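Local coordinates for tRNA uridine(34) acetyltransferase (Methanocaldococcus infernus, PDB 6IA8), which uses acetyl-CoA and radical S-adenosyl-L-methionine chemistry to form carboxymethyluridine at the wobble base, position 34, of tRNAs, at residues M281-K286 against F422-D427; W329-R334 against Q445-G450. All coordinates share one frame; numbering follows the deposited sequence.

How the contacts relate
Both contacts join the radical SAM parallel sheet to the mixed sheet of the acetyltransferase domain, and they do so through neighbouring elements: the lead-in to strand 284-287 beside 331-332 on one side, 418-427 beside 440-448 on the other. Contact 1 is wholly buried and rests on opposite charges, the carboxylate of D283 against the guanidinium of R424. Contact 2 is partly buried, and its arginine, R331, meets an amide and an imidazole without a hydrogen bond; a sulfate ion lies beside the H447 ring. The centres are about 9 Å apart. R424 connects them directly, its NH1 lying 2.8 Å from W329 O, a probable hydrogen bond.

Contact 1: M281-K286 against F422-D427; sequences MPDMVK and FLRLRD
D283 and R424 carry this contact between 281-286 and 422-427, their side chains running past each other in opposite directions. The carboxylate does not meet the guanidinium edge-on. Its OD1 stands 3.2 Å above the guanidinium plane, displaced toward the rim, and the two flat groups are inclined by 33°. OD1 comes within 3.5 Å of NH1 of R424, close enough for a salt bridge, but no N-H of R424 is directed at it, so the attraction between the two is one of charge alone. The same overlap brings CB of D283 to 3.7 Å from CZ of R424, giving the carboxylate arm a van der Waals footing on the guanidinium face.

The reach belongs to the arginine. R424 has CG anti to its carbonyl carbon (chi1 -63°) and a chain extended from CG to NE, which carries the guanidinium across most of the 9.1 Å between the CA atoms of D283 and R424. At the far end, NH2 of R424 lies 3.3 Å from the main-chain O of D283.

Stronger polar partners fix both groups. R424 gives NH1 to W329 O and NE to Q445 OE1, two hydrogen bonds that would hold the guanidinium against rotation beneath the carboxylate. D283 turns OD2 to a salt bridge with R444 and a hydrogen bond from V251 N. A buried carboxylate between two arginines is thereby probably stabilised as the anion.

In the fold, D283 immediately precedes strand 284-287 of the radical SAM parallel sheet, where M284 packs on S252 of neighbouring strand 250-255. R424 projects from strand 418-427 of the GNAT sheet; L423 and L425 of that strand pack against helix 469-484, and L425 also touches strand 440-448.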
loop_
_atom_site.group_PDB
_atom_site.type_symbol
_atom_site.label_atom_id
_atom_site.label_comp_id
_atom_site.label_asym_id
_atom_site.label_seq_id
_atom_site.Cartn_x
_atom_site.Cartn_y
_atom_site.Cartn_z
ATOM N N MET A 281 4.767 10.603 7.206
ATOM C CA MET A 281 5.244 10.369 5.848
ATOM C C MET A 281 4.981 8.933 5.360
ATOM O O MET A 281 5.898 8.236 4.923
ATOM C CB MET A 281 6.718 10.715 5.757
ATOM C CG MET A 281 7.113 11.920 6.520
ATOM S SD MET A 281 6.461 13.514 5.902
ATOM C CE MET A 281 7.686 13.970 4.664
ATOM N N PRO A 282 3.730 8.499 5.363
ATOM C CA PRO A 282 3.415 7.168 4.834
ATOM C C PRO A 282 3.624 7.116 3.334
ATOM O O PRO A 282 3.552 8.138 2.649
ATOM C CB PRO A 282 1.930 6.991 5.161
ATOM C CG PRO A 282 1.373 8.407 5.124
ATOM C CD PRO A 282 2.519 9.265 5.727
ATOM N N ASP A 283 3.824 5.887 2.828
ATOM C CA ASP A 283 3.907 5.661 1.389
ATOM C C ASP A 283 2.538 5.719 0.728
ATOM O O ASP A 283 2.438 6.016 -0.468
ATOM C CB ASP A 283 4.526 4.299 1.080
ATOM C CG ASP A 283 5.917 4.126 1.654
ATOM O OD1 ASP A 283 6.714 5.022 1.418
ATOM O OD2 ASP A 283 6.164 3.087 2.337
ATOM N N MET A 284 1.491 5.366 1.465
ATOM C CA MET A 284 0.174 5.157 0.889
ATOM C C MET A 284 -0.828 5.542 1.956
ATOM O O MET A 284 -0.545 5.410 3.153
ATOM C CB MET A 284 0.011 3.689 0.435
ATOM C CG MET A 284 -1.339 3.304 -0.036
ATOM S SD MET A 284 -1.378 1.551 -0.475
ATOM C CE MET A 284 0.315 1.219 -0.989
ATOM N N VAL A 285 -1.997 6.020 1.525
ATOM C CA VAL A 285 -3.081 6.295 2.460
ATOM C C VAL A 285 -4.375 5.771 1.867
ATOM O O VAL A 285 -4.565 5.814 0.651
ATOM C CB VAL A 285 -3.213 7.796 2.782
ATOM C CG1 VAL A 285 -1.968 8.314 3.544
ATOM C CG2 VAL A 285 -3.464 8.589 1.506
ATOM N N LYS A 286 -5.260 5.281 2.735
ATOM C CA LYS A 286 -6.599 4.813 2.384
ATOM C C LYS A 286 -7.567 5.677 3.180
ATOM O O LYS A 286 -7.494 5.701 4.416
ATOM C CB LYS A 286 -6.751 3.335 2.731
ATOM C CG LYS A 286 -8.119 2.734 2.360
ATOM C CD LYS A 286 -8.285 1.319 2.936
ATOM C CE LYS A 286 -8.048 0.228 1.907
ATOM N NZ LYS A 286 -6.610 -0.076 1.688
ATOM N N PHE A 422 8.781 3.830 -10.479
ATOM C CA PHE A 422 9.363 4.500 -9.329
ATOM C C PHE A 422 10.048 3.478 -8.435
ATOM O O PHE A 422 9.755 2.274 -8.480
ATOM C CB PHE A 422 8.296 5.328 -8.568
ATOM C CG PHE A 422 7.267 4.521 -7.870
ATOM C CD1 PHE A 422 6.070 4.245 -8.490
ATOM C CD2 PHE A 422 7.463 4.084 -6.567
ATOM C CE1 PHE A 422 5.078 3.510 -7.863
ATOM C CE2 PHE A 422 6.469 3.327 -5.921
ATOM C CZ PHE A 422 5.292 3.035 -6.566
ATOM N N LEU A 423 10.967 3.986 -7.615
ATOM C CA LEU A 423 11.716 3.176 -6.669
ATOM C C LEU A 423 11.841 3.974 -5.377
ATOM O O LEU A 423 12.150 5.177 -5.410
ATOM C CB LEU A 423 13.102 2.822 -7.212
ATOM C CG LEU A 423 14.026 1.983 -6.355
ATOM C CD1 LEU A 423 14.996 1.201 -7.262
ATOM C CD2 LEU A 423 14.799 2.795 -5.341
ATOM N N ARG A 424 11.607 3.290 -4.246
ATOM C CA ARG A 424 11.701 3.875 -2.909
ATOM C C ARG A 424 12.978 3.372 -2.237
ATOM O O ARG A 424 13.109 2.174 -1.951
ATOM C CB ARG A 424 10.481 3.486 -2.085
ATOM C CG ARG A 424 9.152 3.989 -2.606
ATOM C CD ARG A 424 8.061 3.662 -1.605
ATOM N NE ARG A 424 6.694 3.861 -2.082
ATOM C CZ ARG A 424 6.086 5.041 -2.149
ATOM N NH1 ARG A 424 6.751 6.143 -1.865
ATOM N NH2 ARG A 424 4.831 5.123 -2.562
ATOM N N LEU A 425 13.952 4.262 -2.085
ATOM C CA LEU A 425 15.239 3.959 -1.473
ATOM C C LEU A 425 15.337 4.672 -0.128
ATOM O O LEU A 425 14.953 5.839 -0.007
ATOM C CB LEU A 425 16.367 4.433 -2.377
ATOM C CG LEU A 425 17.804 4.071 -2.005
ATOM C CD1 LEU A 425 18.044 2.576 -2.166
ATOM C CD2 LEU A 425 18.778 4.853 -2.923
ATOM N N ARG A 426 15.837 3.988 0.891
ATOM C CA ARG A 426 15.879 4.569 2.228
ATOM C C ARG A 426 17.249 4.397 2.876
ATOM O O ARG A 426 17.838 3.308 2.833
ATOM C CB ARG A 426 14.791 3.943 3.122
ATOM C CG ARG A 426 14.879 4.433 4.596
ATOM C CD ARG A 426 13.712 3.872 5.474
ATOM N NE ARG A 426 13.878 4.264 6.871
ATOM C CZ ARG A 426 13.533 5.445 7.364
ATOM N NH1 ARG A 426 12.924 6.308 6.579
ATOM N NH2 ARG A 426 13.749 5.738 8.640
ATOM N N ASP A 427 17.738 5.486 3.488
ATOM C CA ASP A 427 18.885 5.449 4.384
ATOM C C ASP A 427 18.309 5.269 5.771
ATOM O O ASP A 427 17.705 6.208 6.294
ATOM C CB ASP A 427 19.677 6.744 4.305
ATOM C CG ASP A 427 20.954 6.693 5.086
ATOM O OD1 ASP A 427 21.283 5.635 5.688
ATOM O OD2 ASP A 427 21.628 7.735 5.088
#

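Contact 2: W329-R334 against Q445-G450. With SO4 (sulfate ion), chain E.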
loop_
_atom_site.group_PDB
_atom_site.type_symbol
_atom_site.label_atom_id
_atom_site.label_comp_id
_atom_site.label_asym_id
_atom_site.label_seq_id
_atom_site.Cartn_x
_atom_site.Cartn_y
_atom_site.Cartn_z
ATOM N N TRP A 329 5.127 11.332 -3.968
ATOM C CA TRP A 329 5.578 10.019 -3.527
ATOM C C TRP A 329 4.515 9.253 -2.762
ATOM O O TRP A 329 4.808 8.149 -2.281
ATOM C CB TRP A 329 6.831 10.128 -2.657
ATOM C CG TRP A 329 6.866 11.291 -1.702
ATOM C CD1 TRP A 329 7.396 12.536 -1.942
ATOM C CD2 TRP A 329 6.408 11.314 -0.349
ATOM N NE1 TRP A 329 7.302 13.330 -0.810
ATOM C CE2 TRP A 329 6.674 12.616 0.172
ATOM C CE3 TRP A 329 5.749 10.399 0.449
ATOM C CZ2 TRP A 329 6.307 13.000 1.457
ATOM C CZ3 TRP A 329 5.397 10.784 1.754
ATOM C CH2 TRP A 329 5.694 12.063 2.240
ATOM N N VAL A 330 3.286 9.785 -2.677
ATOM C CA VAL A 330 2.202 9.140 -1.938
ATOM C C VAL A 330 1.279 8.451 -2.917
ATOM O O VAL A 330 0.889 9.028 -3.946
ATOM C CB VAL A 330 1.419 10.139 -1.069
ATOM C CG1 VAL A 330 0.239 9.464 -0.423
ATOM C CG2 VAL A 330 2.336 10.711 0.036
ATOM N N ARG A 331 0.914 7.219 -2.594
ATOM C CA ARG A 331 -0.032 6.467 -3.399
ATOM C C ARG A 331 -1.348 6.415 -2.640
ATOM O O ARG A 331 -1.355 6.245 -1.434
ATOM C CB ARG A 331 0.489 5.055 -3.694
ATOM C CG ARG A 331 -0.385 4.242 -4.649
ATOM C CD ARG A 331 -0.008 2.767 -4.575
ATOM N NE ARG A 331 0.917 2.362 -5.629
ATOM C CZ ARG A 331 1.672 1.267 -5.582
ATOM N NH1 ARG A 331 1.638 0.469 -4.522
ATOM N NH2 ARG A 331 2.476 0.976 -6.590
ATOM N N THR A 332 -2.460 6.567 -3.327
ATOM C CA THR A 332 -3.764 6.573 -2.679
ATOM C C THR A 332 -4.604 5.422 -3.206
ATOM O O THR A 332 -4.391 4.943 -4.320
ATOM C CB THR A 332 -4.500 7.896 -2.930
ATOM O OG1 THR A 332 -5.543 8.059 -1.962
ATOM C CG2 THR A 332 -5.108 7.915 -4.325
ATOM N N SER A 333 -5.543 4.968 -2.386
ATOM C CA SER A 333 -6.500 3.955 -2.793
ATOM C C SER A 333 -7.673 4.610 -3.504
ATOM O O SER A 333 -8.042 5.751 -3.214
ATOM C CB SER A 333 -7.011 3.169 -1.586
ATOM O OG SER A 333 -5.947 2.530 -0.917
ATOM N N ARG A 334 -8.254 3.879 -4.450
ATOM C CA ARG A 334 -9.522 4.294 -5.033
ATOM C C ARG A 334 -10.515 4.570 -3.914
ATOM O O ARG A 334 -10.744 3.715 -3.056
ATOM C CB ARG A 334 -10.052 3.207 -5.967
ATOM C CG ARG A 334 -11.210 3.658 -6.842
ATOM C CD ARG A 334 -11.859 2.477 -7.548
ATOM N N GLN A 445 10.731 -0.487 -2.318
ATOM C CA GLN A 445 9.776 -0.786 -3.368
ATOM C C GLN A 445 10.398 -0.455 -4.713
ATOM O O GLN A 445 11.116 0.534 -4.824
ATOM C CB GLN A 445 8.498 0.041 -3.206
ATOM C CG GLN A 445 7.448 -0.184 -4.317
ATOM C CD GLN A 445 6.073 0.342 -3.944
ATOM O OE1 GLN A 445 5.948 1.288 -3.155
ATOM N NE2 GLN A 445 5.022 -0.307 -4.472
ATOM N N LEU A 446 10.112 -1.278 -5.714
ATOM C CA LEU A 446 10.371 -0.983 -7.122
ATOM C C LEU A 446 9.080 -1.305 -7.850
ATOM O O LEU A 446 8.583 -2.431 -7.754
ATOM C CB LEU A 446 11.500 -1.827 -7.703
ATOM C CG LEU A 446 11.639 -1.777 -9.222
ATOM C CD1 LEU A 446 11.980 -0.374 -9.723
ATOM C CD2 LEU A 446 12.699 -2.788 -9.676
ATOM N N HIS A 447 8.532 -0.339 -8.575
ATOM C CA HIS A 447 7.294 -0.579 -9.304
ATOM C C HIS A 447 7.401 0.007 -10.702
ATOM O O HIS A 447 7.651 1.201 -10.856
ATOM C CB HIS A 447 6.117 0.044 -8.573
ATOM C CG HIS A 447 4.784 -0.424 -9.079
ATOM N ND1 HIS A 447 4.157 -1.542 -8.578
ATOM C CD2 HIS A 447 3.985 0.038 -10.075
ATOM C CE1 HIS A 447 3.016 -1.736 -9.218
ATOM N NE2 HIS A 447 2.884 -0.788 -10.127
ATOM N N VAL A 448 7.276 -0.837 -11.713
ATOM C CA VAL A 448 7.198 -0.419 -13.112
ATOM C C VAL A 448 5.768 -0.679 -13.568
ATOM O O VAL A 448 5.304 -1.823 -13.527
ATOM C CB VAL A 448 8.200 -1.190 -13.989
ATOM C CG1 VAL A 448 8.037 -0.782 -15.485
ATOM C CG2 VAL A 448 9.595 -1.013 -13.494
ATOM N N PHE A 449 5.051 0.372 -13.967
ATOM C CA PHE A 449 3.639 0.233 -14.329
ATOM C C PHE A 449 3.517 -0.549 -15.631
ATOM O O PHE A 449 4.122 -0.179 -16.642
ATOM C CB PHE A 449 2.967 1.607 -14.438
ATOM C CG PHE A 449 2.718 2.252 -13.096
ATOM C CD1 PHE A 449 1.657 1.832 -12.301
ATOM C CD2 PHE A 449 3.547 3.249 -12.616
ATOM C CE1 PHE A 449 1.427 2.388 -11.066
ATOM C CE2 PHE A 449 3.326 3.819 -11.365
ATOM C CZ PHE A 449 2.273 3.387 -10.579
ATOM N N GLY A 450 2.779 -1.658 -15.597
ATOM C CA GLY A 450 2.858 -2.618 -16.681
ATOM C C GLY A 450 1.604 -2.784 -17.507
ATOM O O GLY A 450 0.887 -1.810 -17.751
HETATM S S SO4 E . 0.141 -2.118 -12.186
HETATM O O1 SO4 E . 1.491 -1.635 -11.960
HETATM O O2 SO4 E . -0.124 -2.145 -13.617
HETATM O O3 SO4 E . 0.012 -3.461 -11.642
HETATM O O4 SO4 E . -0.802 -1.236 -11.514
#
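R331 reaches from the edge strand of the radical SAM parallel sheet toward Q445 and H447 on a strand of the GNAT fold, at a backbone separation of 11.8 Å between the CA atoms of R331 and H447. As in related enzymes, residues 445-448 probably help bind acetyl-CoA, so this arginine would lie beside that pocket.

At Q445 the amide nitrogen NE2 approaches NH1 of R331 to 3.5 Å. Both are donors and no hydrogen bond forms; the amide and guanidinium planes are almost perpendicular, 89° apart. The other end of the amide is engaged, OE1 accepting a hydrogen bond from R424 NE.

H447 comes next on this side of the strand. NH2 of R331 sits over the centre of the imidazole, 3.6 Å above its plane, while the ring lies at the edge of the guanidinium, the planes turned 76° apart. A bend at chi3 (-97°) in R331 accompanies this edge-to-face approach.

F449 then turns its ring face to H447: CD2 of the imidazole stands over the centre of the phenyl ring, 3.5 Å above its plane. The sulfate, probably from the crystallisation liquor, lies near the imidazole edge, where NE2 of H447 is 2.5 Å from sulfate O1, a hydrogen bond donated by NE2 whose exact geometry is doubtful at so short a distance.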